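Local coordinates for protein Cyclo(L-leucyl-L-phenylalanyl) synthase (Streptomyces noursei, PDB 3OQV) that joins phenylalanine and leucine, delivered as aminoacyl-tRNAs, into the cyclic dipeptide precursor of the antibacterial albonoursin without using ATP, at residues A[196-204]-A[223-231]; A[43-53]-A[99-107]. All blocks are in the same frame, centred on the assembly; numbering follows the deposited sequence.

Contact 1: A[196-204]-A[223-231]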
ATOM      1  N   PRO A 196       4.140 -18.752   1.624  1.00 32.01           N
ATOM      2  CA  PRO A 196       3.024 -19.590   1.195  1.00 29.93           C
ATOM      3  C   PRO A 196       1.695 -18.853   1.344  1.00 31.02           C
ATOM      4  O   PRO A 196       0.768 -19.089   0.578  1.00 28.06           O
ATOM      5  CB  PRO A 196       3.076 -20.784   2.160  1.00 32.88           C
ATOM      6  CG  PRO A 196       4.439 -20.724   2.809  1.00 32.98           C
ATOM      7  CD  PRO A 196       4.809 -19.276   2.828  1.00 31.99           C
ATOM      8  N   SER A 197       1.603 -17.972   2.336  1.00 29.54           N
ATOM      9  CA  SER A 197       0.404 -17.159   2.517  1.00 29.36           C
ATOM     10  C   SER A 197       0.793 -15.785   3.034  1.00 27.66           C
ATOM     11  O   SER A 197       1.835 -15.627   3.667  1.00 25.60           O
ATOM     12  CB  SER A 197      -0.577 -17.816   3.489  1.00 30.50           C
ATOM     13  OG  SER A 197      -0.086 -17.777   4.821  1.00 35.70           O
ATOM     14  N   SER A 198      -0.044 -14.794   2.754  1.00 24.35           N
ATOM     15  CA  SER A 198       0.237 -13.431   3.201  1.00 24.63           C
ATOM     16  C   SER A 198      -1.053 -12.720   3.577  1.00 25.61           C
ATOM     17  O   SER A 198      -2.069 -12.836   2.885  1.00 26.38           O
ATOM     18  CB  SER A 198       0.980 -12.640   2.124  1.00 23.44           C
ATOM     19  OG  SER A 198       1.321 -11.340   2.602  1.00 24.81           O
ATOM     20  N   VAL A 199      -1.021 -12.036   4.710  1.00 22.75           N
ATOM     21  CA  VAL A 199      -2.154 -11.243   5.148  1.00 24.91           C
ATOM     22  C   VAL A 199      -1.853  -9.770   4.917  1.00 22.82           C
ATOM     23  O   VAL A 199      -0.926  -9.221   5.495  1.00 23.84           O
ATOM     24  CB  VAL A 199      -2.453 -11.489   6.634  1.00 25.75           C
ATOM     25  CG1 VAL A 199      -3.390 -10.412   7.185  1.00 25.99           C
ATOM     26  CG2 VAL A 199      -3.056 -12.891   6.821  1.00 29.39           C
ATOM     27  N   LEU A 200      -2.607  -9.156   4.015  1.00 21.66           N
ATOM     28  CA  LEU A 200      -2.568  -7.721   3.837  1.00 20.91           C
ATOM     29  C   LEU A 200      -3.395  -7.016   4.925  1.00 23.36           C
ATOM     30  O   LEU A 200      -4.626  -7.185   5.000  1.00 22.04           O
ATOM     31  CB  LEU A 200      -3.102  -7.383   2.431  1.00 20.98           C
ATOM     32  CG  LEU A 200      -2.944  -5.945   1.946  1.00 28.26           C
ATOM     33  CD1 LEU A 200      -3.070  -5.903   0.430  1.00 31.37           C
ATOM     34  CD2 LEU A 200      -3.996  -5.045   2.591  1.00 28.45           C
ATOM     35  N   CYS A 201      -2.725  -6.241   5.785  1.00 24.94           N
ATOM     36  CA  CYS A 201      -3.427  -5.510   6.837  1.00 27.79           C
ATOM     37  C   CYS A 201      -3.898  -4.169   6.306  1.00 28.64           C
ATOM     38  O   CYS A 201      -3.109  -3.412   5.742  1.00 27.75           O
ATOM     39  CB  CYS A 201      -2.511  -5.286   8.040  1.00 28.98           C
ATOM     40  SG  CYS A 201      -1.728  -6.790   8.636  1.00 33.80           S
ATOM     41  N   TYR A 202      -5.198  -3.907   6.407  1.00 23.74           N
ATOM     42  CA  TYR A 202      -5.740  -2.658   5.886  1.00 24.90           C
ATOM     43  C   TYR A 202      -6.651  -1.980   6.917  1.00 25.20           C
ATOM     44  O   TYR A 202      -7.271  -2.645   7.744  1.00 22.69           O
ATOM     45  CB  TYR A 202      -6.482  -2.893   4.571  1.00 20.61           C
ATOM     46  CG  TYR A 202      -7.774  -3.680   4.725  1.00 27.64           C
ATOM     47  CD1 TYR A 202      -8.995  -3.026   4.852  1.00 25.58           C
ATOM     48  CD2 TYR A 202      -7.769  -5.076   4.705  1.00 21.40           C
ATOM     49  CE1 TYR A 202     -10.188  -3.734   4.993  1.00 23.50           C
ATOM     50  CE2 TYR A 202      -8.966  -5.810   4.850  1.00 20.85           C
ATOM     51  CZ  TYR A 202     -10.166  -5.120   4.977  1.00 27.36           C
ATOM     52  OH  TYR A 202     -11.344  -5.796   5.152  1.00 27.05           O
ATOM     53  N   HIS A 203      -6.745  -0.659   6.835  1.00 28.25           N
ATOM     54  CA  HIS A 203      -7.714   0.106   7.630  1.00 28.60           C
ATOM     55  C   HIS A 203      -8.976   0.380   6.815  1.00 26.69           C
ATOM     56  O   HIS A 203      -8.929   0.379   5.584  1.00 25.56           O
ATOM     57  CB  HIS A 203      -7.068   1.419   8.089  1.00 33.48           C
ATOM     58  CG  HIS A 203      -5.831   1.223   8.915  1.00 37.94           C
ATOM     59  ND1 HIS A 203      -4.566   1.181   8.368  1.00 47.02           N
ATOM     60  CD2 HIS A 203      -5.668   1.041  10.248  1.00 48.78           C
ATOM     61  CE1 HIS A 203      -3.677   0.996   9.328  1.00 46.16           C
ATOM     62  NE2 HIS A 203      -4.319   0.917  10.480  1.00 49.02           N
ATOM     63  N   ILE A 204     -10.110   0.549   7.490  1.00 30.87           N
ATOM     64  CA  ILE A 204     -11.367   0.870   6.802  1.00 34.88           C
ATOM     65  C   ILE A 204     -11.257   2.193   6.061  1.00 36.37           C
ATOM     66  O   ILE A 204     -10.496   3.074   6.456  1.00 35.89           O
ATOM     67  CB  ILE A 204     -12.591   0.927   7.771  1.00 35.58           C
ATOM     68  CG1 ILE A 204     -12.523   2.167   8.669  1.00 36.25           C
ATOM     69  CG2 ILE A 204     -12.703  -0.359   8.600  1.00 37.77           C
ATOM     70  CD1 ILE A 204     -13.700   2.312   9.631  1.00 35.77           C
ATOM     71  N   GLU A 223      -3.892 -17.877  -4.461  1.00 33.94           N
ATOM     72  CA  GLU A 223      -3.952 -18.723  -3.279  1.00 33.64           C
ATOM     73  C   GLU A 223      -3.003 -18.240  -2.190  1.00 31.09           C
ATOM     74  O   GLU A 223      -1.822 -17.983  -2.439  1.00 31.47           O
ATOM     75  CB  GLU A 223      -3.637 -20.183  -3.636  1.00 38.01           C
ATOM     76  CG  GLU A 223      -3.309 -21.077  -2.439  1.00 42.82           C
ATOM     77  CD  GLU A 223      -2.937 -22.504  -2.845  1.00 56.98           C
ATOM     78  OE1 GLU A 223      -2.685 -22.745  -4.047  1.00 62.16           O
ATOM     79  OE2 GLU A 223      -2.883 -23.389  -1.962  1.00 55.35           O
ATOM     80  N   GLY A 224      -3.517 -18.160  -0.971  1.00 29.30           N
ATOM     81  CA  GLY A 224      -2.712 -17.754   0.169  1.00 29.88           C
ATOM     82  C   GLY A 224      -2.874 -16.270   0.462  1.00 27.84           C
ATOM     83  O   GLY A 224      -2.485 -15.800   1.525  1.00 29.82           O
ATOM     84  N   GLN A 225      -3.436 -15.526  -0.485  1.00 26.07           N
ATOM     85  CA  GLN A 225      -3.604 -14.083  -0.274  1.00 26.05           C
ATOM     86  C   GLN A 225      -4.801 -13.845   0.635  1.00 26.36           C
ATOM     87  O   GLN A 225      -5.884 -14.320   0.348  1.00 25.18           O
ATOM     88  CB  GLN A 225      -3.806 -13.347  -1.600  1.00 24.22           C
ATOM     89  CG  GLN A 225      -3.977 -11.827  -1.432  1.00 25.98           C
ATOM     90  CD  GLN A 225      -2.699 -11.144  -0.976  1.00 28.04           C
ATOM     91  OE1 GLN A 225      -1.703 -11.131  -1.698  1.00 34.88           O
ATOM     92  NE2 GLN A 225      -2.713 -10.596   0.235  1.00 26.35           N
ATOM     93  N   ALA A 226      -4.611 -13.093   1.719  1.00 26.09           N
ATOM     94  CA  ALA A 226      -5.734 -12.713   2.584  1.00 22.51           C
ATOM     95  C   ALA A 226      -5.689 -11.218   2.910  1.00 23.66           C
ATOM     96  O   ALA A 226      -4.676 -10.553   2.681  1.00 21.09           O
ATOM     97  CB  ALA A 226      -5.708 -13.520   3.852  1.00 24.91           C
ATOM     98  N   TYR A 227      -6.810 -10.692   3.398  1.00 21.62           N
ATOM     99  CA  TYR A 227      -6.952  -9.259   3.652  1.00 20.36           C
ATOM    100  C   TYR A 227      -7.635  -9.088   5.005  1.00 23.48           C
ATOM    101  O   TYR A 227      -8.814  -9.423   5.152  1.00 25.19           O
ATOM    102  CB  TYR A 227      -7.833  -8.615   2.581  1.00 22.01           C
ATOM    103  CG  TYR A 227      -7.434  -8.909   1.159  1.00 21.26           C
ATOM    104  CD1 TYR A 227      -6.458  -8.146   0.521  1.00 20.37           C
ATOM    105  CD2 TYR A 227      -8.026  -9.951   0.452  1.00 28.91           C
ATOM    106  CE1 TYR A 227      -6.105  -8.399  -0.790  1.00 24.90           C
ATOM    107  CE2 TYR A 227      -7.677 -10.213  -0.866  1.00 30.54           C
ATOM    108  CZ  TYR A 227      -6.711  -9.434  -1.476  1.00 27.82           C
ATOM    109  OH  TYR A 227      -6.358  -9.676  -2.780  1.00 24.98           O
ATOM    110  N   VAL A 228      -6.898  -8.586   5.993  1.00 21.27           N
ATOM    111  CA  VAL A 228      -7.384  -8.566   7.367  1.00 22.24           C
ATOM    112  C   VAL A 228      -7.547  -7.125   7.815  1.00 25.50           C
ATOM    113  O   VAL A 228      -6.597  -6.332   7.722  1.00 25.60           O
ATOM    114  CB  VAL A 228      -6.439  -9.322   8.308  1.00 19.03           C
ATOM    115  CG1 VAL A 228      -6.796  -9.077   9.760  1.00 22.86           C
ATOM    116  CG2 VAL A 228      -6.518 -10.838   8.014  1.00 22.57           C
ATOM    117  N   VAL A 229      -8.780  -6.746   8.141  1.00 27.18           N
ATOM    118  CA  VAL A 229      -9.050  -5.367   8.555  1.00 27.31           C
ATOM    119  C   VAL A 229      -8.494  -5.121   9.953  1.00 27.13           C
ATOM    120  O   VAL A 229      -8.614  -5.964  10.833  1.00 24.48           O
ATOM    121  CB  VAL A 229     -10.555  -5.000   8.490  1.00 27.73           C
ATOM    122  CG1 VAL A 229     -11.386  -5.865   9.451  1.00 27.30           C
ATOM    123  CG2 VAL A 229     -10.746  -3.507   8.786  1.00 28.32           C
ATOM    124  N   VAL A 230      -7.781  -4.017  10.121  1.00 26.37           N
ATOM    125  CA  VAL A 230      -7.216  -3.714  11.423  1.00 30.68           C
ATOM    126  C   VAL A 230      -7.903  -2.469  11.976  1.00 30.86           C
ATOM    127  O   VAL A 230      -7.908  -1.426  11.331  1.00 30.63           O
ATOM    128  CB  VAL A 230      -5.688  -3.509  11.319  1.00 33.13           C
ATOM    129  CG1 VAL A 230      -5.156  -2.887  12.583  1.00 41.04           C
ATOM    130  CG2 VAL A 230      -4.998  -4.852  11.047  1.00 32.36           C
ATOM    131  N   ARG A 231      -8.563  -2.608  13.122  1.00 28.72           N
ATOM    132  CA  ARG A 231      -9.281  -1.482  13.710  1.00 33.71           C
ATOM    133  C   ARG A 231      -8.599  -1.049  15.005  1.00 34.49           C
ATOM    134  O   ARG A 231      -8.320  -1.881  15.872  1.00 34.44           O
ATOM    135  CB  ARG A 231     -10.750  -1.856  13.959  1.00 35.96           C
ATOM    136  CG  ARG A 231     -11.504  -2.335  12.709  1.00 30.89           C
ATOM    137  CD  ARG A 231     -13.001  -2.498  12.995  1.00 35.80           C
ATOM    138  NE  ARG A 231     -13.745  -3.070  11.873  1.00 33.76           N
ATOM    139  CZ  ARG A 231     -14.077  -4.358  11.781  1.00 34.20           C
ATOM    140  NH1 ARG A 231     -13.677  -5.208  12.713  1.00 37.01           N
ATOM    141  NH2 ARG A 231     -14.795  -4.801  10.755  1.00 32.06           N
TER
HETATM  142  O   HOH W   1      -0.429  -9.399   1.740  1.00 21.30           O
HETATM  143  O   HOH W   2     -10.884  -8.510   6.491  1.00 21.92           O
HETATM  144  O   HOH W   3      -9.837   0.446  10.379  1.00 29.83           O
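Val-199 and Val-228 make the tightest carbon-carbon contact between these strands: CG1 of Val-199 lies 3.3 Å from CG2 of Val-228, closer than methyls usually pack. Beta-branched valines suit the place: they favour the extended strand backbone and present compact methyls. Cys-201 and Val-230 continue this face, where Trp-54 of helix 45-58 covers both. On the other face the ring of Tyr-202 lies over its neighbour's backbone, with CA of Val-229 3.8 Å from the ring centroid in a CH-pi contact. Its CG sits between backbone N and carbonyl carbon (chi1 69°), folding the ring across strand 225-229. Leu-200, essential for specificity, puts CB 3.9 Å from CD1 of Tyr-227, its side chain near the bound dithiane diol. Parallel pairing joins strand 198-202 of a Rossmann-type sheet to its edge strand 225-229, and backbone bonds run from Ser-198 N to Gly-224 O through Val-230 N to Tyr-202 O. Ala-226 O is gripped from opposite faces, by Leu-200 N at 2.8 Å and Gln-225 NE2 at 3.1 Å, while Gln-225 OE1 accepts from Ser-189 N of helix 169-193. Elsewhere water intervenes: one molecule links Tyr-202 OH, Tyr-227 O and Val-229 N, and another joins Ile-204 N to Val-230 O. At the exposed start, Gly-224 has phi 96°, where a CB would press on the preceding carbonyl O and clash with Pro-196 O.

Contact 2: A[43-53]-A[99-107]; sequences FSQKNTVMLLQ and RLRRSLESV
Two neighbouring helices packed against the Rossmann-type sheet, 45-58 and 82-107, meet with the axes of segments 45-53 and 99-107 approaching to 8.9 Å and crossing at -48°. The small side chain of Ser-103, a knob among Gln-45, Thr-48, Val-49 and Leu-52 with CB 3.6 Å from CG2 of Thr-48, is consistent with this approach. A water bridges Ser-103 OG to Thr-48 OG1, which also donates to Ser-44 O, accommodating the polar atoms of this buried pair. Ser-44 N-caps the first helix, its OG accepting from Asn-47 N. Gln-45, with CG anti to its own N (chi1 -173°) and the chain extended, crosses Arg-102 at about a right angle; its OE1 accepts from Arg-102 NE at 3.2 Å, near the guanidinium plane. An alanine at Gln-45 would remove that acceptor and is likely to leave the arginine NE without this partner and its chain freer to turn. Leu-52 CD1 meets Leu-104 CD2 at 3.9 Å, where both also touch Phe-114 of strand 114-118, while Val-107 CG1 lies 3.9 Å from Gln-53 CG. Leucines thus pack toward the sheet, a hydrated serine-threonine pair fills the middle, and a neutral amide meets a charged arginine at the more exposed edge.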
ATOM      1  N   PHE A  43      -1.619   6.198   9.830  1.00 45.48           N
ATOM      2  CA  PHE A  43      -0.241   5.868  10.203  1.00 44.64           C
ATOM      3  C   PHE A  43       0.481   7.040  10.875  1.00 45.47           C
ATOM      4  O   PHE A  43       1.499   7.538  10.387  1.00 43.87           O
ATOM      5  CB  PHE A  43       0.544   5.324   8.999  1.00 43.40           C
ATOM      6  CG  PHE A  43       0.237   3.880   8.683  1.00 38.81           C
ATOM      7  CD1 PHE A  43       0.734   2.861   9.478  1.00 39.17           C
ATOM      8  CD2 PHE A  43      -0.617   3.553   7.645  1.00 36.74           C
ATOM      9  CE1 PHE A  43       0.427   1.521   9.202  1.00 41.51           C
ATOM     10  CE2 PHE A  43      -0.943   2.233   7.372  1.00 35.12           C
ATOM     11  CZ  PHE A  43      -0.410   1.213   8.146  1.00 36.50           C
ATOM     12  N   SER A  44      -0.073   7.474  12.002  1.00 45.13           N
ATOM     13  CA  SER A  44       0.702   8.125  13.052  1.00 44.53           C
ATOM     14  C   SER A  44       1.722   7.170  13.669  1.00 44.57           C
ATOM     15  O   SER A  44       1.601   5.945  13.554  1.00 42.46           O
ATOM     16  CB  SER A  44      -0.234   8.642  14.143  1.00 43.85           C
ATOM     17  OG  SER A  44      -0.893   7.569  14.798  1.00 44.87           O
ATOM     18  N   GLN A  45       2.686   7.728  14.393  1.00 44.59           N
ATOM     19  CA  GLN A  45       3.602   6.899  15.160  1.00 45.18           C
ATOM     20  C   GLN A  45       2.856   5.979  16.119  1.00 45.62           C
ATOM     21  O   GLN A  45       3.130   4.778  16.171  1.00 44.92           O
ATOM     22  CB  GLN A  45       4.622   7.740  15.925  1.00 45.80           C
ATOM     23  CG  GLN A  45       5.695   6.889  16.592  1.00 46.96           C
ATOM     24  CD  GLN A  45       6.862   7.711  17.086  1.00 52.87           C
ATOM     25  OE1 GLN A  45       7.090   8.829  16.619  1.00 52.98           O
ATOM     26  NE2 GLN A  45       7.590   7.177  18.063  1.00 50.93           N
ATOM     27  N   LYS A  46       1.927   6.546  16.884  1.00 44.47           N
ATOM     28  CA  LYS A  46       1.148   5.760  17.830  1.00 45.66           C
ATOM     29  C   LYS A  46       0.501   4.554  17.164  1.00 43.93           C
ATOM     30  O   LYS A  46       0.604   3.433  17.660  1.00 44.50           O
ATOM     31  CB  LYS A  46       0.073   6.618  18.497  1.00 47.15           C
ATOM     32  CG  LYS A  46      -0.551   5.970  19.718  1.00 51.42           C
ATOM     33  CD  LYS A  46       0.502   5.267  20.566  1.00 58.17           C
ATOM     34  CE  LYS A  46      -0.028   4.938  21.959  1.00 60.54           C
ATOM     35  NZ  LYS A  46      -0.286   6.167  22.766  1.00 63.92           N
ATOM     36  N   ASN A  47      -0.174   4.784  16.043  1.00 41.49           N
ATOM     37  CA  ASN A  47      -0.884   3.708  15.362  1.00 41.17           C
ATOM     38  C   ASN A  47       0.052   2.714  14.683  1.00 38.51           C
ATOM     39  O   ASN A  47      -0.246   1.518  14.614  1.00 39.58           O
ATOM     40  CB  ASN A  47      -1.891   4.268  14.356  1.00 41.59           C
ATOM     41  CG  ASN A  47      -3.160   4.776  15.025  1.00 43.10           C
ATOM     42  OD1 ASN A  47      -3.458   4.424  16.167  1.00 47.67           O
ATOM     43  ND2 ASN A  47      -3.918   5.593  14.311  1.00 40.99           N
ATOM     44  N   THR A  48       1.171   3.217  14.171  1.00 36.56           N
ATOM     45  CA  THR A  48       2.187   2.361  13.572  1.00 35.37           C
ATOM     46  C   THR A  48       2.755   1.393  14.603  1.00 36.92           C
ATOM     47  O   THR A  48       2.790   0.177  14.374  1.00 34.79           O
ATOM     48  CB  THR A  48       3.323   3.187  12.932  1.00 36.30           C
ATOM     49  OG1 THR A  48       2.762   4.111  11.994  1.00 34.92           O
ATOM     50  CG2 THR A  48       4.300   2.271  12.203  1.00 33.60           C
ATOM     51  N   VAL A  49       3.104   1.922  15.772  1.00 35.27           N
ATOM     52  CA  VAL A  49       3.687   1.103  16.825  1.00 37.48           C
ATOM     53  C   VAL A  49       2.760  -0.035  17.243  1.00 37.95           C
ATOM     54  O   VAL A  49       3.185  -1.189  17.325  1.00 37.42           O
ATOM     55  CB  VAL A  49       4.078   1.952  18.051  1.00 37.36           C
ATOM     56  CG1 VAL A  49       4.446   1.064  19.224  1.00 37.83           C
ATOM     57  CG2 VAL A  49       5.251   2.870  17.697  1.00 40.13           C
ATOM     58  N   MET A  50       1.487   0.283  17.474  1.00 37.37           N
ATOM     59  CA  MET A  50       0.524  -0.738  17.886  1.00 37.77           C
ATOM     60  C   MET A  50       0.360  -1.815  16.813  1.00 36.15           C
ATOM     61  O   MET A  50       0.250  -3.001  17.124  1.00 35.79           O
ATOM     62  CB  MET A  50      -0.830  -0.109  18.218  1.00 39.67           C
ATOM     63  CG  MET A  50      -0.902   0.518  19.610  1.00 47.78           C
ATOM     64  SD  MET A  50      -2.386   0.015  20.511  1.00 69.57           S
ATOM     65  CE  MET A  50      -3.659   0.354  19.283  1.00 57.65           C
ATOM     66  N   LEU A  51       0.336  -1.395  15.554  1.00 32.39           N
ATOM     67  CA  LEU A  51       0.182  -2.323  14.445  1.00 32.64           C
ATOM     68  C   LEU A  51       1.404  -3.233  14.286  1.00 32.81           C
ATOM     69  O   LEU A  51       1.268  -4.444  14.084  1.00 29.99           O
ATOM     70  CB  LEU A  51      -0.104  -1.565  13.146  1.00 29.08           C
ATOM     71  CG  LEU A  51      -0.238  -2.426  11.888  1.00 32.94           C
ATOM     72  CD1 LEU A  51      -1.242  -3.569  12.094  1.00 36.98           C
ATOM     73  CD2 LEU A  51      -0.616  -1.555  10.689  1.00 35.71           C
ATOM     74  N   LEU A  52       2.592  -2.644  14.360  1.00 30.15           N
ATOM     75  CA  LEU A  52       3.831  -3.412  14.355  1.00 31.39           C
ATOM     76  C   LEU A  52       3.864  -4.458  15.468  1.00 33.86           C
ATOM     77  O   LEU A  52       4.281  -5.600  15.248  1.00 32.26           O
ATOM     78  CB  LEU A  52       5.044  -2.487  14.470  1.00 32.93           C
ATOM     79  CG  LEU A  52       5.357  -1.633  13.243  1.00 31.32           C
ATOM     80  CD1 LEU A  52       6.513  -0.668  13.521  1.00 33.85           C
ATOM     81  CD2 LEU A  52       5.668  -2.534  12.051  1.00 35.96           C
ATOM     82  N   GLN A  53       3.431  -4.066  16.663  1.00 35.58           N
ATOM     83  CA  GLN A  53       3.443  -4.971  17.803  1.00 37.65           C
ATOM     84  C   GLN A  53       2.437  -6.093  17.578  1.00 38.07           C
ATOM     85  O   GLN A  53       2.730  -7.267  17.798  1.00 38.38           O
ATOM     86  CB  GLN A  53       3.091  -4.214  19.084  1.00 39.44           C
ATOM     87  CG  GLN A  53       4.180  -3.274  19.569  1.00 44.59           C
ATOM     88  CD  GLN A  53       3.741  -2.451  20.766  1.00 54.16           C
ATOM     89  OE1 GLN A  53       2.701  -1.790  20.734  1.00 55.15           O
ATOM     90  NE2 GLN A  53       4.535  -2.485  21.831  1.00 52.26           N
ATOM     91  N   ARG A  99       9.362   9.198  10.653  1.00 30.79           N
ATOM     92  CA  ARG A  99       8.328   8.718  11.556  1.00 31.52           C
ATOM     93  C   ARG A  99       8.374   7.179  11.666  1.00 30.76           C
ATOM     94  O   ARG A  99       8.292   6.629  12.765  1.00 32.87           O
ATOM     95  CB  ARG A  99       6.953   9.225  11.096  1.00 30.36           C
ATOM     96  CG  ARG A  99       5.759   8.431  11.601  1.00 40.55           C
ATOM     97  CD  ARG A  99       4.469   9.261  11.556  1.00 46.19           C
ATOM     98  NE  ARG A  99       4.652  10.546  10.877  1.00 55.40           N
ATOM     99  CZ  ARG A  99       4.382  10.764   9.590  1.00 57.76           C
ATOM    100  NH1 ARG A  99       4.578  11.964   9.057  1.00 58.17           N
ATOM    101  NH2 ARG A  99       3.914   9.782   8.831  1.00 54.45           N
ATOM    102  N   LEU A 100       8.588   6.504  10.539  1.00 30.48           N
ATOM    103  CA  LEU A 100       8.698   5.035  10.512  1.00 31.69           C
ATOM    104  C   LEU A 100       9.940   4.542  11.261  1.00 32.68           C
ATOM    105  O   LEU A 100       9.895   3.544  11.983  1.00 34.15           O
ATOM    106  CB  LEU A 100       8.727   4.548   9.067  1.00 31.87           C
ATOM    107  CG  LEU A 100       8.462   3.077   8.749  1.00 37.05           C
ATOM    108  CD1 LEU A 100       7.313   2.524   9.591  1.00 35.44           C
ATOM    109  CD2 LEU A 100       8.174   2.927   7.259  1.00 37.77           C
ATOM    110  N   ARG A 101      11.045   5.265  11.127  1.00 33.79           N
ATOM    111  CA  ARG A 101      12.214   4.983  11.949  1.00 36.47           C
ATOM    112  C   ARG A 101      11.924   5.166  13.436  1.00 36.07           C
ATOM    113  O   ARG A 101      12.273   4.308  14.246  1.00 38.07           O
ATOM    114  CB  ARG A 101      13.436   5.802  11.488  1.00 38.53           C
ATOM    115  CG  ARG A 101      14.284   5.046  10.453  1.00 43.77           C
ATOM    116  CD  ARG A 101      15.146   5.945   9.567  1.00 49.67           C
ATOM    117  NE  ARG A 101      16.343   6.375  10.267  1.00 51.15           N
ATOM    118  CZ  ARG A 101      17.544   6.560   9.714  1.00 48.74           C
ATOM    119  NH1 ARG A 101      17.777   6.304   8.430  1.00 41.53           N
ATOM    120  NH2 ARG A 101      18.526   6.993  10.479  1.00 39.43           N
ATOM    121  N   ARG A 102      11.179   6.212  13.785  1.00 36.36           N
ATOM    122  CA  ARG A 102      10.786   6.402  15.181  1.00 36.20           C
ATOM    123  C   ARG A 102       9.893   5.268  15.681  1.00 37.32           C
ATOM    124  O   ARG A 102       9.996   4.840  16.838  1.00 37.11           O
ATOM    125  CB  ARG A 102      10.086   7.748  15.379  1.00 37.83           C
ATOM    126  CG  ARG A 102      10.995   8.952  15.198  1.00 42.28           C
ATOM    127  CD  ARG A 102      10.403  10.204  15.851  1.00 49.09           C
ATOM    128  NE  ARG A 102       9.232  10.727  15.139  1.00 54.96           N
ATOM    129  CZ  ARG A 102       9.285  11.545  14.089  1.00 59.25           C
ATOM    130  NH1 ARG A 102      10.455  11.933  13.597  1.00 66.73           N
ATOM    131  NH2 ARG A 102       8.165  11.991  13.537  1.00 55.91           N
ATOM    132  N   SER A 103       9.011   4.783  14.815  1.00 34.63           N
ATOM    133  CA  SER A 103       8.094   3.719  15.208  1.00 33.39           C
ATOM    134  C   SER A 103       8.850   2.422  15.482  1.00 33.83           C
ATOM    135  O   SER A 103       8.585   1.747  16.476  1.00 33.06           O
ATOM    136  CB  SER A 103       7.009   3.516  14.147  1.00 32.92           C
ATOM    137  OG  SER A 103       6.147   4.640  14.125  1.00 33.33           O
ATOM    138  N   LEU A 104       9.841   2.125  14.645  1.00 34.82           N
ATOM    139  CA  LEU A 104      10.636   0.906  14.792  1.00 38.81           C
ATOM    140  C   LEU A 104      11.512   0.963  16.043  1.00 43.45           C
ATOM    141  O   LEU A 104      11.761  -0.057  16.687  1.00 44.20           O
ATOM    142  CB  LEU A 104      11.517   0.685  13.560  1.00 36.22           C
ATOM    143  CG  LEU A 104      10.811   0.374  12.237  1.00 39.22           C
ATOM    144  CD1 LEU A 104      11.770   0.517  11.077  1.00 36.71           C
ATOM    145  CD2 LEU A 104      10.197  -1.019  12.256  1.00 36.69           C
ATOM    146  N   GLU A 105      11.999   2.159  16.362  1.00 46.54           N
ATOM    147  CA  GLU A 105      12.708   2.388  17.614  1.00 50.83           C
ATOM    148  C   GLU A 105      11.815   2.098  18.814  1.00 52.21           C
ATOM    149  O   GLU A 105      12.270   1.535  19.810  1.00 53.75           O
ATOM    150  CB  GLU A 105      13.238   3.823  17.683  1.00 51.43           C
ATOM    151  CG  GLU A 105      14.676   3.972  17.204  1.00 57.58           C
ATOM    152  CD  GLU A 105      15.264   5.339  17.514  1.00 65.78           C
ATOM    153  OE1 GLU A 105      16.424   5.596  17.123  1.00 68.37           O
ATOM    154  OE2 GLU A 105      14.564   6.160  18.147  1.00 67.15           O
ATOM    155  N   SER A 106      10.542   2.472  18.717  1.00 52.25           N
ATOM    156  CA  SER A 106       9.631   2.352  19.852  1.00 52.92           C
ATOM    157  C   SER A 106       9.269   0.895  20.119  1.00 55.46           C
ATOM    158  O   SER A 106       8.791   0.558  21.202  1.00 56.17           O
ATOM    159  CB  SER A 106       8.358   3.158  19.615  1.00 51.48           C
ATOM    160  OG  SER A 106       8.623   4.544  19.638  1.00 54.05           O
ATOM    161  N   VAL A 107       9.479   0.039  19.121  1.00 56.11           N
ATOM    162  CA  VAL A 107       9.442  -1.404  19.336  1.00 58.13           C
ATOM    163  C   VAL A 107      10.838  -1.976  19.603  1.00 60.86           C
ATOM    164  O   VAL A 107      11.060  -2.642  20.617  1.00 63.24           O
ATOM    165  CB  VAL A 107       8.767  -2.145  18.150  1.00 57.25           C
ATOM    166  CG1 VAL A 107       7.344  -1.645  17.953  1.00 52.96           C
ATOM    167  CG2 VAL A 107       9.577  -1.974  16.873  1.00 55.93           C
TER
HETATM  168  O   HOH W   4       5.018   5.417  11.624  1.00 40.60           O

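Both contacts are partly buried but hold different elements: contact 1 pairs strands within the parallel sheet, whereas contact 2 packs two neighbouring helices against it and each other. Backbone hydrogen bonds dominate the first, side-chain packing with one direct side-chain hydrogen bond the second. Their centres lie about 12 and 16 Å from that of the chain, so contact 2 is farther out. Residues 196-204 carry the specificity residue and a probable substrate-binding tyrosine, while 43-53 on 99-107 is structural packing, although Phe-43 lies near Asn-40. They meet directly: His-203 CE1 is 3.5 Å from Phe-43 CZ in an edge-to-face ring pair, and Val-230 packs against Leu-51, so helix 45-58 touches the strand pair and helix 82-107 alike.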